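Local coordinates for SspB protein (Streptomyces clavuligerus, PDB 6JUF), which probably acts as a DNA-cleaving nuclease in the Ssp defence system, which senses phosphorothioate-modified DNA and protects the bacterium against phages, at residues R61-Y74 and M83-L95. Sequence-based numbering, arbitrary orientation.
Sequences RYWSRAFKLTREHY and MLSYPTWEARWLL
Met83 lays its sulfur over one face of the Tyr74 ring in a Met-aromatic contact, SD 3.9 Å from CE1 and displaced toward the rim. The methionine chain is bent at chi2 and chi3 (-77° and -78°), which folds CE back against the backbone of Glu72. Leu84 and His73 exchange two backbone hydrogen bonds. Ser85 faces Glu72 on the side of the strands turned to helix 57-66. Its OG donates to a water that also binds Thr70 OG1, Glu72 OE2 and Arg61 O. The carboxylate of Glu72 is gripped side-on by Arg61, NE to OE2 and NH2 to OE1, both 3.0 Å. Arg65 NH1 reaches Glu72 OE2 at 2.8 Å, from the face opposite Arg61 NE. Two arginines and the water thus hold this buried acid, and the arginines' positive charge would be expected to stabilise its ionised form. Tyr86 pairs with Arg71 through two further backbone bonds, and its ring turns an edge to His73 O. Strands 70-74 and 83-87 form an antiparallel two-stranded beta hairpin, with helix 57-66 leading in and helix 89-95 leading out. Helix 57-66 ends in a Schellman motif with Lys68 as C-prime residue. Pro87 brings its CA within 3.5 Å of Leu69 O. Thr88 N donates to that same oxygen, from above the carbonyl plane. With chi1 at 59°, Thr88 OG1 sits between its own N and carbonyl carbon. There it donates to Lys68 O (2.8 Å) and, as N-cap of the next helix, accepts from Ala91 N (3.2 Å). Glu90 OE1 shares a water with Lys68 O, while its OE2 makes a salt bridge to Arg330. Ala91 CB and Leu95 CD1 both pack against Leu69 CD2, each at 3.8 Å, with the two leucine side chains crossing at about a right angle.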
loop_
_atom_site.group_PDB
_atom_site.type_symbol
_atom_site.label_atom_id
_atom_site.label_comp_id
_atom_site.label_asym_id
_atom_site.label_seq_id
_atom_site.Cartn_x
_atom_site.Cartn_y
_atom_site.Cartn_z
ATOM N N ARG B 61 -3.003 18.144 -2.709
ATOM C CA ARG B 61 -2.032 19.227 -2.763
ATOM C C ARG B 61 -1.222 19.317 -1.457
ATOM O O ARG B 61 0.030 19.411 -1.486
ATOM C CB ARG B 61 -2.815 20.520 -3.024
ATOM C CG ARG B 61 -1.979 21.828 -3.021
ATOM C CD ARG B 61 -2.936 23.014 -3.144
ATOM N NE ARG B 61 -2.225 24.255 -3.028
ATOM C CZ ARG B 61 -2.796 25.435 -3.276
ATOM N NH1 ARG B 61 -4.085 25.456 -3.674
ATOM N NH2 ARG B 61 -2.093 26.553 -3.133
ATOM N N TYR B 62 -1.939 19.273 -0.316
ATOM C CA TYR B 62 -1.352 19.359 1.007
ATOM C C TYR B 62 -0.295 18.250 1.211
ATOM O O TYR B 62 0.807 18.491 1.655
ATOM C CB TYR B 62 -2.451 19.319 2.099
ATOM C CG TYR B 62 -1.811 19.132 3.460
ATOM C CD1 TYR B 62 -1.285 20.212 4.182
ATOM C CD2 TYR B 62 -1.699 17.819 4.001
ATOM C CE1 TYR B 62 -0.630 19.997 5.390
ATOM C CE2 TYR B 62 -1.062 17.621 5.237
ATOM C CZ TYR B 62 -0.524 18.739 5.909
ATOM O OH TYR B 62 0.138 18.538 7.096
ATOM N N TRP B 63 -0.672 17.030 0.854
ATOM C CA TRP B 63 0.197 15.873 1.129
ATOM C C TRP B 63 1.466 16.000 0.315
ATOM O O TRP B 63 2.555 15.672 0.794
ATOM C CB TRP B 63 -0.480 14.519 0.952
ATOM C CG TRP B 63 -1.358 14.188 2.099
ATOM C CD1 TRP B 63 -2.715 13.907 2.080
ATOM C CD2 TRP B 63 -0.932 14.058 3.505
ATOM N NE1 TRP B 63 -3.177 13.646 3.389
ATOM C CE2 TRP B 63 -2.141 13.712 4.274
ATOM C CE3 TRP B 63 0.305 14.152 4.177
ATOM C CZ2 TRP B 63 -2.106 13.529 5.664
ATOM C CZ3 TRP B 63 0.317 13.956 5.578
ATOM C CH2 TRP B 63 -0.853 13.656 6.285
ATOM N N SER B 64 1.357 16.446 -0.936
ATOM C CA SER B 64 2.607 16.638 -1.729
ATOM C C SER B 64 3.544 17.671 -1.085
ATOM O O SER B 64 4.749 17.411 -1.031
ATOM C CB SER B 64 2.257 17.141 -3.117
ATOM O OG SER B 64 1.877 16.015 -3.877
ATOM N N ARG B 65 3.013 18.816 -0.604
ATOM C CA ARG B 65 3.820 19.848 0.066
ATOM C C ARG B 65 4.404 19.262 1.370
ATOM O O ARG B 65 5.566 19.452 1.695
ATOM C CB ARG B 65 2.904 21.037 0.330
ATOM C CG ARG B 65 3.470 22.419 0.674
ATOM C CD ARG B 65 2.310 23.424 0.525
ATOM N NE ARG B 65 1.247 23.484 1.614
ATOM C CZ ARG B 65 -0.095 23.622 1.449
ATOM N NH1 ARG B 65 -0.654 23.647 0.230
ATOM N NH2 ARG B 65 -0.903 23.684 2.483
ATOM N N ALA B 66 3.544 18.553 2.099
ATOM C CA ALA B 66 3.929 18.085 3.488
ATOM C C ALA B 66 5.030 17.049 3.420
ATOM O O ALA B 66 5.900 16.949 4.285
ATOM C CB ALA B 66 2.682 17.496 4.185
ATOM N N PHE B 67 4.989 16.239 2.372
ATOM C CA PHE B 67 6.044 15.187 2.200
ATOM C C PHE B 67 7.279 15.778 1.491
ATOM O O PHE B 67 8.223 15.043 1.191
ATOM C CB PHE B 67 5.520 13.945 1.428
ATOM C CG PHE B 67 4.720 13.005 2.299
ATOM C CD1 PHE B 67 5.336 12.341 3.369
ATOM C CD2 PHE B 67 3.370 12.813 2.068
ATOM C CE1 PHE B 67 4.595 11.475 4.164
ATOM C CE2 PHE B 67 2.621 11.986 2.865
ATOM C CZ PHE B 67 3.212 11.305 3.941
ATOM N N LYS B 68 7.295 17.088 1.264
ATOM C CA LYS B 68 8.458 17.770 0.645
ATOM C C LYS B 68 8.636 17.357 -0.798
ATOM O O LYS B 68 9.763 17.343 -1.348
ATOM C CB LYS B 68 9.759 17.624 1.475
ATOM C CG LYS B 68 9.615 17.869 2.980
ATOM C CD LYS B 68 9.024 19.194 3.395
ATOM C CE LYS B 68 9.425 19.627 4.815
ATOM N NZ LYS B 68 9.064 18.612 5.835
ATOM N N LEU B 69 7.514 17.003 -1.435
ATOM C CA LEU B 69 7.500 16.575 -2.827
ATOM C C LEU B 69 7.168 17.732 -3.742
ATOM O O LEU B 69 7.441 17.677 -4.948
ATOM C CB LEU B 69 6.490 15.419 -3.032
ATOM C CG LEU B 69 6.825 14.157 -2.203
ATOM C CD1 LEU B 69 5.638 13.209 -2.257
ATOM C CD2 LEU B 69 8.035 13.375 -2.710
ATOM N N THR B 70 6.562 18.786 -3.183
ATOM C CA THR B 70 6.405 20.047 -3.906
ATOM C C THR B 70 6.744 21.180 -2.985
ATOM O O THR B 70 6.798 20.988 -1.755
ATOM C CB THR B 70 4.956 20.304 -4.325
ATOM O OG1 THR B 70 4.095 20.243 -3.148
ATOM C CG2 THR B 70 4.479 19.277 -5.377
ATOM N N ARG B 71 7.051 22.333 -3.627
ATOM C CA ARG B 71 7.092 23.618 -2.938
ATOM C C ARG B 71 6.038 24.481 -3.624
ATOM O O ARG B 71 5.706 24.230 -4.795
ATOM C CB ARG B 71 8.477 24.294 -3.052
ATOM C CG ARG B 71 9.570 23.864 -2.055
ATOM C CD ARG B 71 9.501 24.968 -0.950
ATOM N NE ARG B 71 10.754 24.975 -0.372
ATOM C CZ ARG B 71 11.111 25.478 0.770
ATOM N NH1 ARG B 71 10.229 26.139 1.516
ATOM N NH2 ARG B 71 12.380 25.300 1.114
ATOM N N GLU B 72 5.538 25.505 -2.954
ATOM C CA GLU B 72 4.583 26.389 -3.552
ATOM C C GLU B 72 5.134 27.841 -3.528
ATOM O O GLU B 72 5.875 28.256 -2.617
ATOM C CB GLU B 72 3.206 26.305 -2.831
ATOM C CG GLU B 72 2.565 24.926 -2.925
ATOM C CD GLU B 72 1.165 24.921 -2.387
ATOM O OE1 GLU B 72 0.613 25.983 -2.016
ATOM O OE2 GLU B 72 0.619 23.811 -2.284
ATOM N N HIS B 73 4.733 28.581 -4.571
ATOM C CA HIS B 73 5.167 29.999 -4.706
ATOM C C HIS B 73 4.270 30.744 -5.622
ATOM O O HIS B 73 3.659 30.124 -6.462
ATOM C CB HIS B 73 6.611 30.079 -5.200
ATOM C CG HIS B 73 7.276 31.402 -4.867
ATOM N ND1 HIS B 73 7.603 32.275 -5.823
ATOM C CD2 HIS B 73 7.518 32.042 -3.655
ATOM C CE1 HIS B 73 8.147 33.381 -5.263
ATOM N NE2 HIS B 73 8.071 33.247 -3.943
ATOM N N TYR B 74 4.194 32.076 -5.531
ATOM C CA TYR B 74 3.425 32.810 -6.553
ATOM C C TYR B 74 3.982 32.562 -7.963
ATOM O O TYR B 74 5.211 32.417 -8.168
ATOM C CB TYR B 74 3.401 34.318 -6.253
ATOM C CG TYR B 74 3.103 34.630 -4.788
ATOM C CD1 TYR B 74 1.786 34.614 -4.296
ATOM C CD2 TYR B 74 4.142 34.917 -3.896
ATOM C CE1 TYR B 74 1.512 34.912 -2.964
ATOM C CE2 TYR B 74 3.883 35.194 -2.561
ATOM C CZ TYR B 74 2.569 35.194 -2.096
ATOM O OH TYR B 74 2.313 35.483 -0.757
ATOM N N MET B 83 -1.058 30.525 -5.219
ATOM C CA MET B 83 0.175 29.783 -4.874
ATOM C C MET B 83 0.226 28.580 -5.789
ATOM O O MET B 83 -0.614 27.681 -5.718
ATOM C CB MET B 83 0.216 29.382 -3.391
ATOM C CG MET B 83 0.448 30.593 -2.468
ATOM S SD MET B 83 2.156 31.073 -2.515
ATOM C CE MET B 83 2.940 29.868 -1.449
ATOM N N LEU B 84 1.177 28.596 -6.687
ATOM C CA LEU B 84 1.352 27.510 -7.630
ATOM C C LEU B 84 2.279 26.418 -7.004
ATOM O O LEU B 84 3.072 26.707 -6.117
ATOM C CB LEU B 84 1.988 28.014 -8.944
ATOM C CG LEU B 84 1.281 29.169 -9.702
ATOM C CD1 LEU B 84 1.639 29.143 -11.172
ATOM C CD2 LEU B 84 -0.206 29.105 -9.572
ATOM N N SER B 85 2.260 25.220 -7.623
ATOM C CA SER B 85 3.065 24.049 -7.091
ATOM C C SER B 85 4.158 23.596 -8.034
ATOM O O SER B 85 3.966 23.724 -9.247
ATOM C CB SER B 85 2.146 22.855 -6.787
ATOM O OG SER B 85 1.286 23.205 -5.717
ATOM N N TYR B 86 5.303 23.199 -7.501
ATOM C CA TYR B 86 6.489 22.850 -8.306
ATOM C C TYR B 86 7.058 21.604 -7.632
ATOM O O TYR B 86 7.215 21.605 -6.430
ATOM C CB TYR B 86 7.476 24.004 -8.359
ATOM C CG TYR B 86 6.830 25.269 -8.877
ATOM C CD1 TYR B 86 6.836 25.520 -10.254
ATOM C CD2 TYR B 86 6.255 26.213 -8.006
ATOM C CE1 TYR B 86 6.220 26.682 -10.754
ATOM C CE2 TYR B 86 5.627 27.343 -8.486
ATOM C CZ TYR B 86 5.656 27.584 -9.853
ATOM O OH TYR B 86 5.092 28.708 -10.362
ATOM N N PRO B 87 7.378 20.576 -8.437
ATOM C CA PRO B 87 8.000 19.372 -7.907
ATOM C C PRO B 87 9.450 19.605 -7.398
ATOM O O PRO B 87 10.231 20.303 -8.048
ATOM C CB PRO B 87 8.010 18.401 -9.130
ATOM C CG PRO B 87 8.184 19.318 -10.322
ATOM C CD PRO B 87 7.399 20.587 -9.934
ATOM N N THR B 88 9.793 19.021 -6.228
ATOM C CA THR B 88 11.110 19.190 -5.679
ATOM C C THR B 88 12.045 18.208 -6.336
ATOM O O THR B 88 11.574 17.183 -6.920
ATOM C CB THR B 88 11.083 18.929 -4.173
ATOM O OG1 THR B 88 10.611 17.580 -3.970
ATOM C CG2 THR B 88 10.153 19.875 -3.462
ATOM N N TRP B 89 13.329 18.416 -6.225
ATOM C CA TRP B 89 14.301 17.462 -6.747
ATOM C C TRP B 89 14.125 16.144 -6.044
ATOM O O TRP B 89 14.323 15.091 -6.664
ATOM C CB TRP B 89 15.692 18.058 -6.568
ATOM C CG TRP B 89 16.794 17.098 -7.011
ATOM C CD1 TRP B 89 17.399 17.025 -8.262
ATOM C CD2 TRP B 89 17.450 16.039 -6.216
ATOM N NE1 TRP B 89 18.387 16.068 -8.277
ATOM C CE2 TRP B 89 18.429 15.408 -7.092
ATOM C CE3 TRP B 89 17.283 15.565 -4.923
ATOM C CZ2 TRP B 89 19.287 14.391 -6.644
ATOM C CZ3 TRP B 89 18.088 14.522 -4.491
ATOM C CH2 TRP B 89 19.077 13.953 -5.327
ATOM N N GLU B 90 13.746 16.154 -4.746
ATOM C CA GLU B 90 13.525 14.896 -4.062
ATOM C C GLU B 90 12.409 14.054 -4.680
ATOM O O GLU B 90 12.468 12.803 -4.716
ATOM C CB GLU B 90 13.278 15.108 -2.508
ATOM C CG GLU B 90 14.533 15.489 -1.744
ATOM C CD GLU B 90 15.016 16.913 -1.940
ATOM O OE1 GLU B 90 14.246 17.782 -2.525
ATOM O OE2 GLU B 90 16.115 17.188 -1.496
ATOM N N ALA B 91 11.336 14.708 -5.137
ATOM C CA ALA B 91 10.261 13.996 -5.795
ATOM C C ALA B 91 10.778 13.426 -7.132
ATOM O O ALA B 91 10.471 12.264 -7.457
ATOM C CB ALA B 91 9.064 14.910 -6.061
ATOM N N ARG B 92 11.586 14.171 -7.881
ATOM C CA ARG B 92 12.191 13.621 -9.106
ATOM C C ARG B 92 13.050 12.378 -8.745
ATOM O O ARG B 92 13.020 11.418 -9.507
ATOM C CB ARG B 92 13.071 14.679 -9.786
ATOM C CG ARG B 92 13.961 14.197 -10.918
ATOM C CD ARG B 92 13.118 13.687 -12.082
ATOM N NE ARG B 92 13.910 13.152 -13.214
ATOM C CZ ARG B 92 14.327 11.890 -13.316
ATOM N NH1 ARG B 92 14.142 10.994 -12.322
ATOM N NH2 ARG B 92 15.009 11.517 -14.409
ATOM N N TRP B 93 13.810 12.424 -7.664
ATOM C CA TRP B 93 14.685 11.323 -7.304
ATOM C C TRP B 93 13.861 10.103 -6.892
ATOM O O TRP B 93 14.225 8.984 -7.206
ATOM C CB TRP B 93 15.645 11.800 -6.220
ATOM C CG TRP B 93 16.468 10.683 -5.645
ATOM C CD1 TRP B 93 17.715 10.230 -6.055
ATOM C CD2 TRP B 93 16.115 9.874 -4.478
ATOM N NE1 TRP B 93 18.116 9.175 -5.274
ATOM C CE2 TRP B 93 17.187 8.926 -4.293
ATOM C CE3 TRP B 93 15.013 9.849 -3.598
ATOM C CZ2 TRP B 93 17.175 7.974 -3.251
ATOM C CZ3 TRP B 93 15.048 8.921 -2.545
ATOM C CH2 TRP B 93 16.108 7.983 -2.417
ATOM N N LEU B 94 12.769 10.288 -6.122
ATOM C CA LEU B 94 12.044 9.167 -5.543
ATOM C C LEU B 94 10.940 8.599 -6.416
ATOM O O LEU B 94 10.800 7.358 -6.592
ATOM C CB LEU B 94 11.414 9.615 -4.191
ATOM C CG LEU B 94 10.542 8.505 -3.534
ATOM C CD1 LEU B 94 11.384 7.284 -3.096
ATOM C CD2 LEU B 94 9.758 9.092 -2.364
ATOM N N LEU B 95 10.114 9.476 -6.973
ATOM C CA LEU B 95 8.867 9.089 -7.577
ATOM C C LEU B 95 8.859 8.959 -9.092
ATOM O O LEU B 95 7.887 8.425 -9.629
ATOM C CB LEU B 95 7.730 10.066 -7.157
ATOM C CG LEU B 95 7.463 10.064 -5.643
ATOM C CD1 LEU B 95 6.468 11.210 -5.388
ATOM C CD2 LEU B 95 6.926 8.722 -5.231
HETATM O O HOH W 1 1.485 21.454 -3.391
HETATM O O HOH W 2 -3.727 29.023 -3.949
HETATM O O HOH W 3 12.149 18.369 -0.734
#